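Local coordinates for pirin family protein (Acinetobacter baumannii, PDB 6D0P), which probably acts as a quercetin 2,3-dioxygenase of the pirin family, using a single metal ion, predicted to be iron, in each subunit, at residues 5-10 with 221-226; 44-49 with 210-215; 179-184 with 254-259. All coordinates share one frame; numbering follows the deposited sequence.

Contact 1: residues 5-10 with 221-226; sequences KKFLGA and NRLEGK
Phe7 and Asn221 stack across this contact, the aromatic ring lying under the side chain of the asparagine. Asn221 CB sits over the ring face, 3.9 Å from the Phe7 centroid and close to the ring normal, a CH-pi contact. Its amide continues over one side of the ring, 25° from parallel, with Asn221 OD1 3.3 Å from Phe7 CD2 and Asn221 ND2 3.6 Å from Phe7 CE2. On the opposite face the Phe7 ring folds back over its own chain, Gly9 N lying 4.0 Å above the ring plane; this position follows from a chi1 of 172°, which places CG beside the carbonyl carbon. Phe7 lies on strand 7-12, an outermost strand of the seven-stranded sheet and paired with strand 227-231, the pairing interrupted by a classic beta bulge where Leu8 and Gly9 both lie opposite Ile230. Strand 221-224 belongs to the four-stranded sheet, so the N-terminal strand packs here against the second sheet of the C-terminal cupin domain. Farther along, Leu223 has CG anti to its carbonyl carbon (chi1 -56°), and the end of the side chain comes nearer to 5-10 than its CB does. Its CD2 methyl reaches Phe7 CE1 obliquely at 3.9 Å and Ala10 CB at 3.9 Å, while Ala229 and Val210 also touch this buried leucine.

Contact 2: residues 44-49 with 210-215; sequences LDYAAP and VLEGAV
This is a buried, largely apolar contact between the two cupin domains, where Tyr46 of strand 41-52 in the N-terminal domain meets Leu211 in the corner that follows strand 205-210 of the C-terminal one. Leu211 CD2 lies over the Tyr46 ring face in a CH-pi contact, 3.8 Å from the centroid and displaced toward the rim, nearest Tyr46 CG at 3.7 Å. Farther along the ring, Leu211 CB comes within 3.8 Å of Tyr46 CZ, and Leu211 O stands 3.5 Å from Tyr46 CE2. The opposite face is covered by the tyrosine's own strand, with Ala48 N 3.8 Å above the ring plane; the chi1 of 172° turns the ring alongside that backbone. The two domains form the bicupin fold of pirins, and Val126 of strand 121-131 touches both Tyr46 and Leu211 at this seam. In the corner, Leu211 and Glu212 both face Lys247, a classic beta bulge. At the polar end of the tyrosine a water bridges the segments, donating to Tyr46 OH (2.9 Å) and to Glu212 OE1 (2.7 Å). Each of these atoms has a second grip: Tyr46 OH is hydrogen-bonded to Glu124 OE2, and Glu212 OE1 forms a salt bridge with Lys247 NZ.

Contact 3: residues 179-184 with 254-259; sequences TFSPLN and QPLNEP
Gln254 N donates a nearly straight hydrogen bond to Pro182 O (3.0 Å, N-H...O angle 168°), close to the line of the carbonyl, where the two segments approach each other. This bond lies just beyond the antiparallel pairing of strands 183-190 and 245-253, in which Asn184 is backbone-bonded to Thr252, and it carries the link between the two segments one step past the ends of those strands. Around it the side chains touch lightly. Pro182 CD lies 4.2 Å from Gln254 CB; beyond CB, in the conformer given, the glutamine chain bends at chi2 (65°) and its end leads away. The CB of Ser181 points toward 254-259, and a chi1 of 60° sets OG between the backbone N and the carbonyl carbon. There Ser181 OG packs at 3.8 Å against Leu256 CD2 and also donates to a water 2.7 Å away. The same water donates to Pro182 O and, at 2.7 Å, to Gln254 O, so it ties one hydroxyl and two carbonyls together. A hydrogen bond from Thr179 OG1 to Ser181 O braces the turn that leads into Pro182. The contact lies where strand 183-190 begins and strand 245-253 ends, beside the N-terminal domain: Leu256 also touches Asn131 of strand 121-131, and Leu256 N bonds Ser39 OG. Since Pro182 O accepts from both Gln254 N and the water, and apolar overlap is slight, the two segments are joined mainly through backbone polar groups and this shared water.

From the N terminus, contact 1 closes the longest loop, as strand 221-224, more than 200 residues on, returns to strand 7-12 within the C-terminal cupin domain. Contact 2 is nested inside that loop and joins strand 41-52 of the N-terminal domain to the corner at 210-215. Contact 3 starts at 179-184, within both loops, and ends at 254-259, beyond both, so it crosses contacts 1 and 2. Contacts 1 and 2 touch directly: Leu223 N lies 2.8 Å from Val215 O, a probable hydrogen bond between neighbouring strands. Contact 3, centred about 24 Å from contact 2, joins the start of strand 183-190 to the loop after strand 245-253, both strands of the sheet edged by strand 7-12.

Contact 1: residues 5-10 with 221-226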
ATOM      1  N   LYS A   5      15.003  17.263  -2.525  1.00 24.13           N
ATOM      2  CA  LYS A   5      14.980  16.324  -1.410  1.00 24.07           C
ATOM      3  C   LYS A   5      16.261  15.484  -1.511  1.00 23.54           C
ATOM      4  O   LYS A   5      16.724  15.153  -2.615  1.00 25.63           O
ATOM      5  CB  LYS A   5      13.729  15.441  -1.423  1.00 24.29           C
ATOM      6  CG  LYS A   5      12.438  16.130  -1.000  1.00 25.03           C
ATOM      7  CD  LYS A   5      11.241  15.204  -0.988  1.00 24.80           C
ATOM      8  CE  LYS A   5      10.005  15.806  -0.361  1.00 26.38           C
ATOM      9  NZ  LYS A   5      10.201  16.152   1.064  1.00 28.12           N
ATOM     10  N   LYS A   6      16.841  15.158  -0.368  0.70 22.39           N
ATOM     11  CA  LYS A   6      18.063  14.376  -0.346  0.70 22.19           C
ATOM     12  C   LYS A   6      17.727  12.888  -0.165  0.70 19.30           C
ATOM     13  O   LYS A   6      16.800  12.548   0.550  0.70 17.77           O
ATOM     14  CB  LYS A   6      18.939  14.865   0.812  0.70 25.48           C
ATOM     15  CG  LYS A   6      19.217  16.366   0.820  0.70 29.19           C
ATOM     16  CD  LYS A   6      19.947  16.841   2.051  0.70 33.12           C
ATOM     17  CE  LYS A   6      20.197  18.334   2.034  0.70 35.86           C
ATOM     18  NZ  LYS A   6      20.777  18.792   3.317  0.70 38.34           N
ATOM     19  N   PHE A   7      18.495  12.024  -0.810  1.00 17.51           N
ATOM     20  CA  PHE A   7      18.384  10.581  -0.617  1.00 16.96           C
ATOM     21  C   PHE A   7      19.059  10.215   0.719  1.00 16.20           C
ATOM     22  O   PHE A   7      20.263  10.449   0.884  1.00 15.35           O
ATOM     23  CB  PHE A   7      19.076   9.865  -1.776  1.00 18.65           C
ATOM     24  CG  PHE A   7      19.198   8.380  -1.619  1.00 19.43           C
ATOM     25  CD1 PHE A   7      18.137   7.544  -1.889  1.00 23.67           C
ATOM     26  CD2 PHE A   7      20.403   7.813  -1.250  1.00 22.25           C
ATOM     27  CE1 PHE A   7      18.266   6.170  -1.751  1.00 22.61           C
ATOM     28  CE2 PHE A   7      20.535   6.440  -1.128  1.00 23.32           C
ATOM     29  CZ  PHE A   7      19.457   5.626  -1.345  1.00 21.44           C
ATOM     30  N   LEU A   8      18.335   9.632   1.659  1.00 15.05           N
ATOM     31  CA  LEU A   8      18.915   9.300   2.989  1.00 15.92           C
ATOM     32  C   LEU A   8      19.357   7.838   3.092  1.00 15.54           C
ATOM     33  O   LEU A   8      20.368   7.517   3.780  1.00 15.74           O
ATOM     34  CB  LEU A   8      17.869   9.623   4.058  1.00 17.35           C
ATOM     35  CG  LEU A   8      17.455  11.089   4.104  1.00 19.55           C
ATOM     36  CD1 LEU A   8      16.424  11.338   5.205  1.00 19.58           C
ATOM     37  CD2 LEU A   8      18.681  11.966   4.292  1.00 20.46           C
ATOM     38  N   GLY A   9      18.643   6.944   2.439  1.00 14.47           N
ATOM     39  CA  GLY A   9      18.987   5.528   2.494  1.00 14.43           C
ATOM     40  C   GLY A   9      17.954   4.657   1.814  1.00 14.25           C
ATOM     41  O   GLY A   9      16.878   5.148   1.418  1.00 14.06           O
ATOM     42  N   ALA A  10      18.255   3.361   1.716  1.00 13.63           N
ATOM     43  CA  ALA A  10      17.337   2.472   1.071  1.00 13.64           C
ATOM     44  C   ALA A  10      17.474   1.068   1.651  1.00 14.16           C
ATOM     45  O   ALA A  10      18.564   0.675   2.137  1.00 14.59           O
ATOM     46  CB  ALA A  10      17.575   2.462  -0.424  1.00 13.93           C
ATOM     47  N   ASN A 221      21.826   8.099  -7.175  1.00 24.19           N
ATOM     48  CA  ASN A 221      21.608   6.863  -6.391  1.00 23.57           C
ATOM     49  C   ASN A 221      20.692   5.901  -7.146  1.00 21.43           C
ATOM     50  O   ASN A 221      19.509   6.158  -7.343  1.00 20.34           O
ATOM     51  CB  ASN A 221      21.071   7.159  -4.991  1.00 26.91           C
ATOM     52  CG  ASN A 221      22.136   7.739  -4.080  1.00 30.33           C
ATOM     53  OD1 ASN A 221      22.120   8.934  -3.832  1.00 27.27           O
ATOM     54  ND2 ASN A 221      23.057   6.906  -3.590  1.00 31.19           N
ATOM     55  N   ARG A 222      21.246   4.760  -7.518  1.00 21.11           N
ATOM     56  CA  ARG A 222      20.484   3.786  -8.254  1.00 22.16           C
ATOM     57  C   ARG A 222      19.763   2.834  -7.300  1.00 21.80           C
ATOM     58  O   ARG A 222      20.327   2.386  -6.310  1.00 22.14           O
ATOM     59  CB  ARG A 222      21.418   3.026  -9.188  1.00 24.17           C
ATOM     60  CG  ARG A 222      20.712   1.974 -10.023  1.00 24.37           C
ATOM     61  CD  ARG A 222      21.632   1.534 -11.133  1.00 26.61           C
ATOM     62  NE  ARG A 222      21.098   0.364 -11.803  1.00 28.47           N
ATOM     63  CZ  ARG A 222      21.419   0.015 -13.025  1.00 30.72           C
ATOM     64  NH1 ARG A 222      22.265   0.769 -13.711  1.00 31.82           N
ATOM     65  NH2 ARG A 222      20.903  -1.079 -13.550  1.00 29.62           N
ATOM     66  N   LEU A 223      18.513   2.532  -7.625  1.00 20.88           N
ATOM     67  CA  LEU A 223      17.667   1.638  -6.841  1.00 21.25           C
ATOM     68  C   LEU A 223      17.224   0.471  -7.725  1.00 23.33           C
ATOM     69  O   LEU A 223      16.820   0.695  -8.863  1.00 22.78           O
ATOM     70  CB  LEU A 223      16.422   2.374  -6.363  1.00 21.57           C
ATOM     71  CG  LEU A 223      16.628   3.643  -5.547  1.00 23.11           C
ATOM     72  CD1 LEU A 223      15.276   4.248  -5.230  1.00 25.54           C
ATOM     73  CD2 LEU A 223      17.407   3.354  -4.265  1.00 24.63           C
ATOM     74  N   GLU A 224      17.268  -0.743  -7.178  1.00 21.40           N
ATOM     75  CA  GLU A 224      16.812  -1.949  -7.873  1.00 23.09           C
ATOM     76  C   GLU A 224      15.444  -2.384  -7.319  1.00 21.09           C
ATOM     77  O   GLU A 224      14.886  -1.744  -6.422  1.00 19.59           O
ATOM     78  CB  GLU A 224      17.833  -3.069  -7.666  1.00 27.42           C
ATOM     79  CG  GLU A 224      19.257  -2.652  -8.015  1.00 33.38           C
ATOM     80  CD  GLU A 224      19.498  -2.527  -9.514  1.00 35.59           C
ATOM     81  OE1 GLU A 224      19.098  -3.472 -10.259  1.00 35.04           O
ATOM     82  OE2 GLU A 224      20.100  -1.501  -9.937  1.00 35.88           O
ATOM     83  N   GLY A 225      14.942  -3.519  -7.811  1.00 19.54           N
ATOM     84  CA  GLY A 225      13.630  -4.033  -7.415  1.00 19.03           C
ATOM     85  C   GLY A 225      13.565  -4.465  -5.957  1.00 18.35           C
ATOM     86  O   GLY A 225      14.574  -4.804  -5.341  1.00 18.69           O
ATOM     87  N   LYS A 226      12.340  -4.444  -5.454  1.00 16.40           N
ATOM     88  CA  LYS A 226      12.031  -4.834  -4.083  0.50 17.46           C
ATOM     89  C   LYS A 226      12.768  -3.890  -3.128  1.00 16.97           C
ATOM     90  O   LYS A 226      13.336  -4.351  -2.130  1.00 17.05           O
ATOM     91  CB  LYS A 226      12.436  -6.286  -3.802  0.50 18.92           C
ATOM     92  CG  LYS A 226      11.945  -7.346  -4.782  0.50 21.14           C
ATOM     93  CD  LYS A 226      12.382  -8.747  -4.374  0.50 22.15           C
ATOM     94  CE  LYS A 226      12.418  -9.752  -5.503  0.50 23.78           C
ATOM     95  NZ  LYS A 226      11.082  -9.972  -6.093  0.50 25.89           N
TER

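Contact 2: residues 44-49 with 210-215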
ATOM      1  N   LEU A  44       4.285  -2.098   3.955  1.00 14.55           N
ATOM      2  CA  LEU A  44       4.120  -2.386   2.519  1.00 15.53           C
ATOM      3  C   LEU A  44       4.593  -3.815   2.271  1.00 15.16           C
ATOM      4  O   LEU A  44       5.778  -4.171   2.547  1.00 14.40           O
ATOM      5  CB  LEU A  44       4.892  -1.393   1.639  1.00 17.22           C
ATOM      6  CG  LEU A  44       4.527  -1.420   0.150  1.00 20.01           C
ATOM      7  CD1 LEU A  44       5.085  -0.204  -0.578  1.00 24.03           C
ATOM      8  CD2 LEU A  44       5.014  -2.689  -0.536  1.00 20.53           C
ATOM      9  N   ASP A  45       3.651  -4.623   1.802  1.00 15.21           N
ATOM     10  CA  ASP A  45       3.911  -6.008   1.405  1.00 15.66           C
ATOM     11  C   ASP A  45       3.712  -6.114  -0.108  1.00 14.35           C
ATOM     12  O   ASP A  45       2.650  -5.731  -0.632  1.00 14.95           O
ATOM     13  CB  ASP A  45       2.977  -7.002   2.084  1.00 17.11           C
ATOM     14  CG  ASP A  45       3.372  -7.389   3.495  1.00 20.51           C
ATOM     15  OD1 ASP A  45       4.541  -7.135   3.878  1.00 22.11           O
ATOM     16  OD2 ASP A  45       2.499  -7.988   4.186  1.00 23.45           O
ATOM     17  N   TYR A  46       4.709  -6.643  -0.794  1.00 13.65           N
ATOM     18  CA  TYR A  46       4.611  -6.789  -2.242  1.00 13.86           C
ATOM     19  C   TYR A  46       4.573  -8.258  -2.650  1.00 13.51           C
ATOM     20  O   TYR A  46       5.547  -8.992  -2.457  1.00 13.21           O
ATOM     21  CB  TYR A  46       5.785  -6.080  -2.919  1.00 13.98           C
ATOM     22  CG  TYR A  46       5.925  -6.308  -4.401  1.00 14.62           C
ATOM     23  CD1 TYR A  46       4.840  -6.228  -5.250  1.00 15.86           C
ATOM     24  CD2 TYR A  46       7.165  -6.532  -4.972  1.00 15.94           C
ATOM     25  CE1 TYR A  46       4.972  -6.399  -6.625  1.00 16.37           C
ATOM     26  CE2 TYR A  46       7.313  -6.699  -6.343  1.00 17.11           C
ATOM     27  CZ  TYR A  46       6.213  -6.646  -7.175  1.00 16.52           C
ATOM     28  OH  TYR A  46       6.350  -6.821  -8.532  1.00 16.92           O
ATOM     29  N   ALA A  47       3.456  -8.690  -3.218  1.00 14.74           N
ATOM     30  CA  ALA A  47       3.399 -10.024  -3.803  1.00 14.89           C
ATOM     31  C   ALA A  47       3.933  -9.909  -5.232  1.00 16.12           C
ATOM     32  O   ALA A  47       3.196  -9.492  -6.136  1.00 17.26           O
ATOM     33  CB  ALA A  47       1.995 -10.557  -3.785  1.00 16.17           C
ATOM     34  N   ALA A  48       5.216 -10.177  -5.412  1.00 14.49           N
ATOM     35  CA  ALA A  48       5.805 -10.189  -6.737  1.00 15.82           C
ATOM     36  C   ALA A  48       5.150 -11.311  -7.551  1.00 16.31           C
ATOM     37  O   ALA A  48       4.619 -12.251  -6.959  1.00 16.36           O
ATOM     38  CB  ALA A  48       7.292 -10.374  -6.627  1.00 16.75           C
ATOM     39  N   PRO A  49       5.183 -11.223  -8.880  1.00 17.01           N
ATOM     40  CA  PRO A  49       4.496 -12.209  -9.758  1.00 17.42           C
ATOM     41  C   PRO A  49       4.787 -13.655  -9.339  1.00 17.37           C
ATOM     42  O   PRO A  49       5.953 -14.062  -9.259  1.00 16.98           O
ATOM     43  CB  PRO A  49       5.001 -11.899 -11.169  1.00 18.22           C
ATOM     44  CG  PRO A  49       5.282 -10.417 -11.106  1.00 18.76           C
ATOM     45  CD  PRO A  49       5.829 -10.187  -9.712  1.00 18.11           C
ATOM     46  N   VAL A 210      10.481   0.856  -5.414  1.00 13.14           N
ATOM     47  CA  VAL A 210      10.758   0.243  -6.675  1.00 14.78           C
ATOM     48  C   VAL A 210      10.345  -1.222  -6.555  1.00 14.10           C
ATOM     49  O   VAL A 210      10.971  -1.981  -5.848  1.00 14.85           O
ATOM     50  CB  VAL A 210      12.236   0.400  -7.076  1.00 15.63           C
ATOM     51  CG1 VAL A 210      12.530  -0.262  -8.420  1.00 16.41           C
ATOM     52  CG2 VAL A 210      12.629   1.861  -7.093  1.00 17.70           C
ATOM     53  N   LEU A 211       9.271  -1.601  -7.235  1.00 14.12           N
ATOM     54  CA  LEU A 211       8.801  -2.968  -7.181  1.00 14.73           C
ATOM     55  C   LEU A 211       9.644  -3.866  -8.084  1.00 15.96           C
ATOM     56  O   LEU A 211      10.039  -4.978  -7.681  1.00 14.78           O
ATOM     57  CB  LEU A 211       7.331  -3.020  -7.605  1.00 15.36           C
ATOM     58  CG  LEU A 211       6.367  -2.208  -6.752  1.00 15.65           C
ATOM     59  CD1 LEU A 211       4.974  -2.246  -7.366  1.00 16.60           C
ATOM     60  CD2 LEU A 211       6.335  -2.696  -5.314  1.00 15.94           C
ATOM     61  N   GLU A 212       9.943  -3.370  -9.276  1.00 16.49           N
ATOM     62  CA  GLU A 212      10.678  -4.114 -10.277  1.00 18.81           C
ATOM     63  C   GLU A 212      11.366  -3.106 -11.194  1.00 17.85           C
ATOM     64  O   GLU A 212      10.793  -2.074 -11.487  1.00 17.30           O
ATOM     65  CB  GLU A 212       9.691  -4.983 -11.066  1.00 22.32           C
ATOM     66  CG  GLU A 212      10.316  -5.953 -12.036  1.00 27.27           C
ATOM     67  CD  GLU A 212       9.262  -6.623 -12.916  1.00 35.21           C
ATOM     68  OE1 GLU A 212       8.361  -7.359 -12.359  1.00 36.09           O
ATOM     69  OE2 GLU A 212       9.298  -6.385 -14.144  1.00 39.71           O
ATOM     70  N   GLY A 213      12.595  -3.404 -11.599  1.00 17.76           N
ATOM     71  CA  GLY A 213      13.325  -2.543 -12.516  1.00 18.57           C
ATOM     72  C   GLY A 213      14.540  -1.916 -11.869  1.00 19.18           C
ATOM     73  O   GLY A 213      15.156  -2.500 -10.956  1.00 18.12           O
ATOM     74  N   ALA A 214      14.869  -0.709 -12.337  1.00 18.58           N
ATOM     75  CA  ALA A 214      16.078  -0.004 -11.901  1.00 18.79           C
ATOM     76  C   ALA A 214      15.945   1.469 -12.268  1.00 18.53           C
ATOM     77  O   ALA A 214      15.762   1.797 -13.459  1.00 19.14           O
ATOM     78  CB  ALA A 214      17.287  -0.588 -12.576  1.00 20.55           C
ATOM     79  N   VAL A 215      16.028   2.338 -11.261  0.50 17.41           N
ATOM     80  CA  VAL A 215      15.855   3.764 -11.469  0.50 17.15           C
ATOM     81  C   VAL A 215      16.840   4.540 -10.582  0.50 17.02           C
ATOM     82  O   VAL A 215      17.103   4.151  -9.424  0.50 16.58           O
ATOM     83  CB  VAL A 215      14.396   4.160 -11.194  0.50 16.99           C
ATOM     84  CG1 VAL A 215      13.923   3.649  -9.841  0.50 16.42           C
ATOM     85  CG2 VAL A 215      14.173   5.657 -11.317  0.50 16.88           C
TER
HETATM   86  O   HOH W   1       8.583  -8.159  -9.740  1.00 29.27           O

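Contact 3: residues 179-184 with 254-259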
ATOM      1  N   THR A 179      -8.871  10.526   1.829  1.00 14.84           N
ATOM      2  CA  THR A 179      -7.955  10.247   2.936  1.00 15.06           C
ATOM      3  C   THR A 179      -8.305  11.112   4.163  1.00 14.69           C
ATOM      4  O   THR A 179      -9.044  12.096   4.052  1.00 14.86           O
ATOM      5  CB  THR A 179      -6.498  10.504   2.520  1.00 16.33           C
ATOM      6  OG1 THR A 179      -6.337  11.913   2.321  1.00 16.55           O
ATOM      7  CG2 THR A 179      -6.093   9.764   1.265  1.00 17.51           C
ATOM      8  N   PHE A 180      -7.778  10.728   5.331  1.00 14.58           N
ATOM      9  CA  PHE A 180      -8.030  11.466   6.594  1.00 14.65           C
ATOM     10  C   PHE A 180      -6.963  12.529   6.880  1.00 16.12           C
ATOM     11  O   PHE A 180      -7.169  13.392   7.748  1.00 16.49           O
ATOM     12  CB  PHE A 180      -8.103  10.499   7.770  1.00 14.68           C
ATOM     13  CG  PHE A 180      -9.331   9.634   7.767  1.00 13.73           C
ATOM     14  CD1 PHE A 180      -9.414   8.513   6.946  1.00 13.66           C
ATOM     15  CD2 PHE A 180     -10.381   9.909   8.617  1.00 14.55           C
ATOM     16  CE1 PHE A 180     -10.545   7.711   6.964  1.00 13.81           C
ATOM     17  CE2 PHE A 180     -11.504   9.098   8.642  1.00 14.37           C
ATOM     18  CZ  PHE A 180     -11.583   8.007   7.811  1.00 14.43           C
ATOM     19  N   SER A 181      -5.811  12.437   6.212  1.00 15.18           N
ATOM     20  CA  SER A 181      -4.730  13.401   6.389  1.00 14.90           C
ATOM     21  C   SER A 181      -4.091  13.627   5.012  1.00 15.47           C
ATOM     22  O   SER A 181      -4.313  12.815   4.127  1.00 15.63           O
ATOM     23  CB  SER A 181      -3.711  12.936   7.417  1.00 14.26           C
ATOM     24  OG  SER A 181      -3.118  11.704   7.052  1.00 12.91           O
ATOM     25  N   PRO A 182      -3.296  14.692   4.847  1.00 15.67           N
ATOM     26  CA  PRO A 182      -2.713  14.991   3.532  1.00 16.48           C
ATOM     27  C   PRO A 182      -1.658  13.949   3.140  1.00 15.86           C
ATOM     28  O   PRO A 182      -0.661  13.787   3.851  1.00 15.33           O
ATOM     29  CB  PRO A 182      -2.082  16.384   3.679  1.00 17.16           C
ATOM     30  CG  PRO A 182      -2.847  16.992   4.834  1.00 17.87           C
ATOM     31  CD  PRO A 182      -3.018  15.813   5.769  1.00 16.77           C
ATOM     32  N   LEU A 183      -1.897  13.248   2.040  1.00 15.11           N
ATOM     33  CA  LEU A 183      -0.982  12.225   1.603  1.00 15.69           C
ATOM     34  C   LEU A 183      -1.218  11.900   0.124  1.00 14.86           C
ATOM     35  O   LEU A 183      -2.288  12.189  -0.456  1.00 15.62           O
ATOM     36  CB  LEU A 183      -1.096  10.984   2.500  1.00 15.86           C
ATOM     37  CG  LEU A 183      -2.379  10.171   2.426  1.00 16.16           C
ATOM     38  CD1 LEU A 183      -2.296   9.117   1.341  1.00 16.10           C
ATOM     39  CD2 LEU A 183      -2.656   9.486   3.744  1.00 17.35           C
ATOM     40  N   ASN A 184      -0.160  11.369  -0.471  1.00 13.93           N
ATOM     41  CA  ASN A 184      -0.133  10.946  -1.862  1.00 13.65           C
ATOM     42  C   ASN A 184       0.231   9.468  -1.951  1.00 13.50           C
ATOM     43  O   ASN A 184       1.168   8.980  -1.277  1.00 11.98           O
ATOM     44  CB  ASN A 184       0.915  11.694  -2.687  1.00 15.13           C
ATOM     45  CG  ASN A 184       0.559  13.137  -2.930  1.00 16.41           C
ATOM     46  OD1 ASN A 184      -0.473  13.420  -3.537  1.00 17.51           O
ATOM     47  ND2 ASN A 184       1.425  14.053  -2.504  1.00 18.04           N
ATOM     48  N   GLN A 254       2.020  14.060   5.115  0.50 15.49           N
ATOM     49  CA  GLN A 254       2.283  14.854   6.287  0.50 16.13           C
ATOM     50  C   GLN A 254       2.483  13.882   7.454  0.50 15.47           C
ATOM     51  O   GLN A 254       1.618  13.041   7.703  0.50 14.82           O
ATOM     52  CB  GLN A 254       1.118  15.802   6.574  0.50 17.66           C
ATOM     53  CG  GLN A 254       1.327  16.651   7.822  0.50 19.39           C
ATOM     54  CD  GLN A 254       2.492  17.593   7.662  0.50 21.26           C
ATOM     55  OE1 GLN A 254       2.684  18.186   6.610  0.50 22.91           O
ATOM     56  NE2 GLN A 254       3.291  17.737   8.711  0.50 24.14           N
ATOM     57  N   PRO A 255       3.628  13.959   8.136  1.00 15.01           N
ATOM     58  CA  PRO A 255       3.856  13.073   9.277  1.00 15.34           C
ATOM     59  C   PRO A 255       2.774  13.304  10.342  1.00 15.49           C
ATOM     60  O   PRO A 255       2.360  14.434  10.563  1.00 15.76           O
ATOM     61  CB  PRO A 255       5.254  13.381   9.822  1.00 15.69           C
ATOM     62  CG  PRO A 255       5.925  14.212   8.774  1.00 16.21           C
ATOM     63  CD  PRO A 255       4.832  14.738   7.859  1.00 15.93           C
ATOM     64  N   LEU A 256       2.310  12.245  10.990  1.00 15.02           N
ATOM     65  CA  LEU A 256       1.204  12.410  11.945  1.00 15.87           C
ATOM     66  C   LEU A 256       1.709  12.997  13.263  1.00 17.10           C
ATOM     67  O   LEU A 256       0.930  13.670  13.972  1.00 16.84           O
ATOM     68  CB  LEU A 256       0.493  11.076  12.172  1.00 15.40           C
ATOM     69  CG  LEU A 256      -0.219  10.502  10.951  1.00 16.50           C
ATOM     70  CD1 LEU A 256      -0.954   9.223  11.310  1.00 16.67           C
ATOM     71  CD2 LEU A 256      -1.180  11.507  10.341  1.00 18.00           C
ATOM     72  N   ASN A 257       2.964  12.699  13.590  0.50 17.28           N
ATOM     73  CA  ASN A 257       3.593  13.188  14.817  0.50 18.81           C
ATOM     74  C   ASN A 257       2.738  12.800  16.026  0.50 18.70           C
ATOM     75  O   ASN A 257       2.453  13.627  16.907  0.50 19.96           O
ATOM     76  CB  ASN A 257       3.847  14.692  14.761  0.50 20.28           C
ATOM     77  CG  ASN A 257       4.998  15.043  13.848  0.50 20.49           C
ATOM     78  OD1 ASN A 257       6.088  14.491  13.978  0.50 22.48           O
ATOM     79  ND2 ASN A 257       4.782  15.994  12.957  0.50 22.07           N
ATOM     80  N   GLU A 258       2.357  11.531  16.045  1.00 18.03           N
ATOM     81  CA  GLU A 258       1.575  10.948  17.134  1.00 18.45           C
ATOM     82  C   GLU A 258       2.210   9.595  17.459  1.00 18.31           C
ATOM     83  O   GLU A 258       2.827   8.970  16.589  1.00 17.09           O
ATOM     84  CB  GLU A 258       0.099  10.802  16.731  1.00 19.37           C
ATOM     85  CG  GLU A 258      -0.648  12.120  16.730  1.00 20.86           C
ATOM     86  CD  GLU A 258      -2.104  12.019  16.306  1.00 21.94           C
ATOM     87  OE1 GLU A 258      -2.401  11.204  15.429  1.00 20.89           O
ATOM     88  OE2 GLU A 258      -2.940  12.711  16.917  1.00 27.31           O
ATOM     89  N   PRO A 259       2.066   9.135  18.692  1.00 18.96           N
ATOM     90  CA  PRO A 259       2.661   7.856  19.063  1.00 20.08           C
ATOM     91  C   PRO A 259       2.116   6.664  18.258  1.00 20.20           C
ATOM     92  O   PRO A 259       0.970   6.673  17.835  1.00 19.45           O
ATOM     93  CB  PRO A 259       2.303   7.649  20.545  1.00 20.55           C
ATOM     94  CG  PRO A 259       1.815   8.991  21.018  1.00 21.87           C
ATOM     95  CD  PRO A 259       1.249   9.661  19.785  1.00 21.21           C
TER
HETATM   96  O   HOH W   2      -0.651  12.431   6.309  1.00 15.80           O